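Local coordinates for glutathione peroxidase-like protein (Trypanosoma brucei, PDB 3DWV), which probably reduces peroxides with thiol electrons, as a tryparedoxin-dependent member of the glutathione peroxidase family, at residues 128-131 with 132-135. The protein carries 1 engineered substitution. Residues are numbered along the deposited sequence; the frame is centred on the assembly and turned at random. Where two conformers were deposited one is given.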
ATOM      1  N   PRO A 128      -4.303  -7.165  -9.992  1.00 10.94           N
ATOM      2  CA  PRO A 128      -3.269  -8.220  -9.961  1.00 11.14           C
ATOM      3  C   PRO A 128      -2.035  -7.866  -9.158  1.00  9.89           C
ATOM      4  O   PRO A 128      -1.457  -8.827  -8.603  1.00 12.02           O
ATOM      5  CB  PRO A 128      -2.934  -8.450 -11.457  1.00 13.44           C
ATOM      6  CG  PRO A 128      -4.188  -8.041 -12.186  1.00 13.43           C
ATOM      7  CD  PRO A 128      -4.730  -6.857 -11.373  1.00 11.72           C
ATOM      8  N   LEU A 129      -1.640  -6.608  -9.044  1.00 10.81           N
ATOM      9  CA  LEU A 129      -0.453  -6.301  -8.241  0.50  9.36           C
ATOM     10  C   LEU A 129      -0.744  -6.694  -6.798  1.00 10.62           C
ATOM     11  O   LEU A 129       0.161  -7.196  -6.122  1.00  9.74           O
ATOM     12  CB  LEU A 129      -0.049  -4.830  -8.356  0.50  9.56           C
ATOM     13  CG  LEU A 129       0.839  -4.208  -7.277  0.50  6.47           C
ATOM     14  CD1 LEU A 129       2.324  -4.457  -7.522  0.50  9.79           C
ATOM     15  CD2 LEU A 129       0.587  -2.701  -7.211  0.50  9.75           C
ATOM     16  N   TYR A 130      -1.977  -6.459  -6.338  1.00  8.86           N
ATOM     17  CA  TYR A 130      -2.358  -6.820  -4.968  1.00  9.44           C
ATOM     18  C   TYR A 130      -2.419  -8.342  -4.833  1.00  9.50           C
ATOM     19  O   TYR A 130      -1.994  -8.959  -3.846  1.00 10.63           O
ATOM     20  CB  TYR A 130      -3.674  -6.081  -4.546  1.00 10.77           C
ATOM     21  CG  TYR A 130      -3.226  -4.867  -3.762  1.00  9.43           C
ATOM     22  CD1 TYR A 130      -2.861  -3.695  -4.408  1.00 10.41           C
ATOM     23  CD2 TYR A 130      -3.141  -4.926  -2.383  1.00  8.77           C
ATOM     24  CE1 TYR A 130      -2.430  -2.596  -3.700  1.00 10.32           C
ATOM     25  CE2 TYR A 130      -2.694  -3.812  -1.683  1.00  8.97           C
ATOM     26  CZ  TYR A 130      -2.340  -2.639  -2.334  1.00 10.80           C
ATOM     27  OH  TYR A 130      -1.909  -1.522  -1.645  1.00 11.11           O
ATOM     28  N   GLU A 131      -2.978  -9.031  -5.833  1.00 11.43           N
ATOM     29  CA  GLU A 131      -3.000 -10.501  -5.788  1.00 11.62           C
ATOM     30  C   GLU A 131      -1.591 -11.027  -5.674  1.00 12.29           C
ATOM     31  O   GLU A 131      -1.360 -11.964  -4.871  1.00 13.39           O
ATOM     32  CB  GLU A 131      -3.759 -11.040  -7.009  1.00 16.07           C
ATOM     33  CG  GLU A 131      -5.230 -10.565  -6.790  1.00 18.92           C
ATOM     34  CD  GLU A 131      -5.870 -11.269  -5.613  1.00 21.59           C
ATOM     35  OE1 GLU A 131      -6.460 -12.337  -5.959  1.00 31.36           O
ATOM     36  OE2 GLU A 131      -5.901 -10.929  -4.387  1.00 18.66           O
ATOM     37  N   TYR A 132      -0.694 -10.398  -6.424  1.00 10.97           N
ATOM     38  CA  TYR A 132       0.713 -10.827  -6.255  1.00 10.19           C
ATOM     39  C   TYR A 132       1.304 -10.525  -4.894  1.00 11.36           C
ATOM     40  O   TYR A 132       1.959 -11.399  -4.289  1.00 11.39           O
ATOM     41  CB  TYR A 132       1.517 -10.138  -7.378  1.00 11.07           C
ATOM     42  CG  TYR A 132       3.031 -10.264  -7.216  1.00 11.46           C
ATOM     43  CD1 TYR A 132       3.700 -11.483  -7.374  1.00 13.84           C
ATOM     44  CD2 TYR A 132       3.776  -9.138  -6.905  1.00 13.22           C
ATOM     45  CE1 TYR A 132       5.086 -11.558  -7.222  1.00 12.48           C
ATOM     46  CE2 TYR A 132       5.138  -9.192  -6.740  1.00 13.06           C
ATOM     47  CZ  TYR A 132       5.778 -10.408  -6.899  1.00 12.21           C
ATOM     48  OH  TYR A 132       7.146 -10.408  -6.725  1.00 16.57           O
ATOM     49  N   MET A 133       1.182  -9.289  -4.362  1.00 10.12           N
ATOM     50  CA  MET A 133       1.803  -8.974  -3.077  1.00  9.17           C
ATOM     51  C   MET A 133       1.165  -9.791  -1.960  1.00 10.45           C
ATOM     52  O   MET A 133       1.858 -10.290  -1.058  1.00 12.01           O
ATOM     53  CB  MET A 133       1.644  -7.464  -2.780  1.00 11.28           C
ATOM     54  CG  MET A 133       2.456  -6.599  -3.724  1.00 11.95           C
ATOM     55  SD  MET A 133       2.471  -4.850  -3.247  1.00 12.14           S
ATOM     56  CE  MET A 133       0.746  -4.399  -3.114  1.00 13.61           C
ATOM     57  N   LYS A 134      -0.174  -9.969  -2.013  1.00 10.34           N
ATOM     58  CA  LYS A 134      -0.877 -10.709  -0.955  1.00 11.47           C
ATOM     59  C   LYS A 134      -0.498 -12.168  -0.912  1.00 13.28           C
ATOM     60  O   LYS A 134      -0.430 -12.801   0.167  1.00 14.81           O
ATOM     61  CB  LYS A 134      -2.398 -10.589  -1.165  1.00 12.18           C
ATOM     62  CG  LYS A 134      -2.948  -9.182  -0.886  1.00  9.74           C
ATOM     63  CD  LYS A 134      -4.252  -8.966  -1.663  1.00 14.01           C
ATOM     64  CE  LYS A 134      -5.399  -9.770  -1.104  1.00 17.15           C
ATOM     65  NZ  LYS A 134      -6.652  -9.560  -1.904  1.00 12.29           N
ATOM     66  N   LYS A 135      -0.267 -12.762  -2.104  1.00 13.19           N
ATOM     67  CA  LYS A 135       0.067 -14.189  -2.019  0.50 12.95           C
ATOM     68  C   LYS A 135       1.551 -14.299  -1.691  1.00 13.62           C
ATOM     69  O   LYS A 135       1.936 -15.289  -1.033  1.00 12.76           O
ATOM     70  CB  LYS A 135      -0.325 -14.964  -3.260  0.50 14.43           C
ATOM     71  CG  LYS A 135       0.455 -14.651  -4.524  0.50 16.25           C
ATOM     72  CD  LYS A 135       0.539 -15.900  -5.395  0.50 20.73           C
ATOM     73  CE  LYS A 135       1.272 -15.601  -6.696  0.50 21.49           C
ATOM     74  NZ  LYS A 135       0.619 -14.441  -7.371  0.50 20.79           N
TER
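Lys134 NZ is gripped by three acceptors. Glu131 OE2 lies 2.9 Å from Lys134 NZ and forms a salt bridge with it, and the carbonyl of Val121 and the side-chain oxygen of Asn122 complete the set. The ammonium meets Glu131 OE2 nearly along the C-O axis. Both chains bend to bring their charges together: Glu131 turns at chi2 (-68°), and Lys134 at chi3. Lys134 thus ties the helix to residues 121-122, while the i to i+3 salt bridge holds its ammonium from within the helix. The carboxylate, aided by the two neutral oxygens, would be expected to stabilise the lysine charge.

Another face of the helix is apolar. Met133 sets its methyl over the centre of the Tyr130 ring, with CE 3.6 Å from the Tyr130 ring centroid and close to the ring normal. Met133 SD sits higher above the same face, so the terminal S-CE bond points down at the ring. The bend at chi3 (-54°) of Met133 turns the methyl that way. The contact is both CH-pi and Met-aromatic. Lys134 CD lies at the edge of the Tyr130 ring, near its plane, and comes within 4.1 Å of Tyr130 CB. On the flank, Leu129 CG approaches Met133 CE at 4.2 Å.

Four i to i+4 backbone hydrogen bonds run through these two turns of helix 128-136. The bond from Lys134 N to Tyr130 O measures 2.8 Å, and the one from Lys135 N to Glu131 O is longer, at 3.1 Å. Tyr130 and Met133 face the sheet, touching Ile51 on strand 49-54 and Phe153 on strand 152-155. Tyr132 meets the ring of Phe29 and also touches Pro161 on strand 161-165. The contact lies away from the Cys58-Cys106 disulfide. The whole is an amphipathic alpha-helix packed on the central sheet of a thioredoxin-like fold.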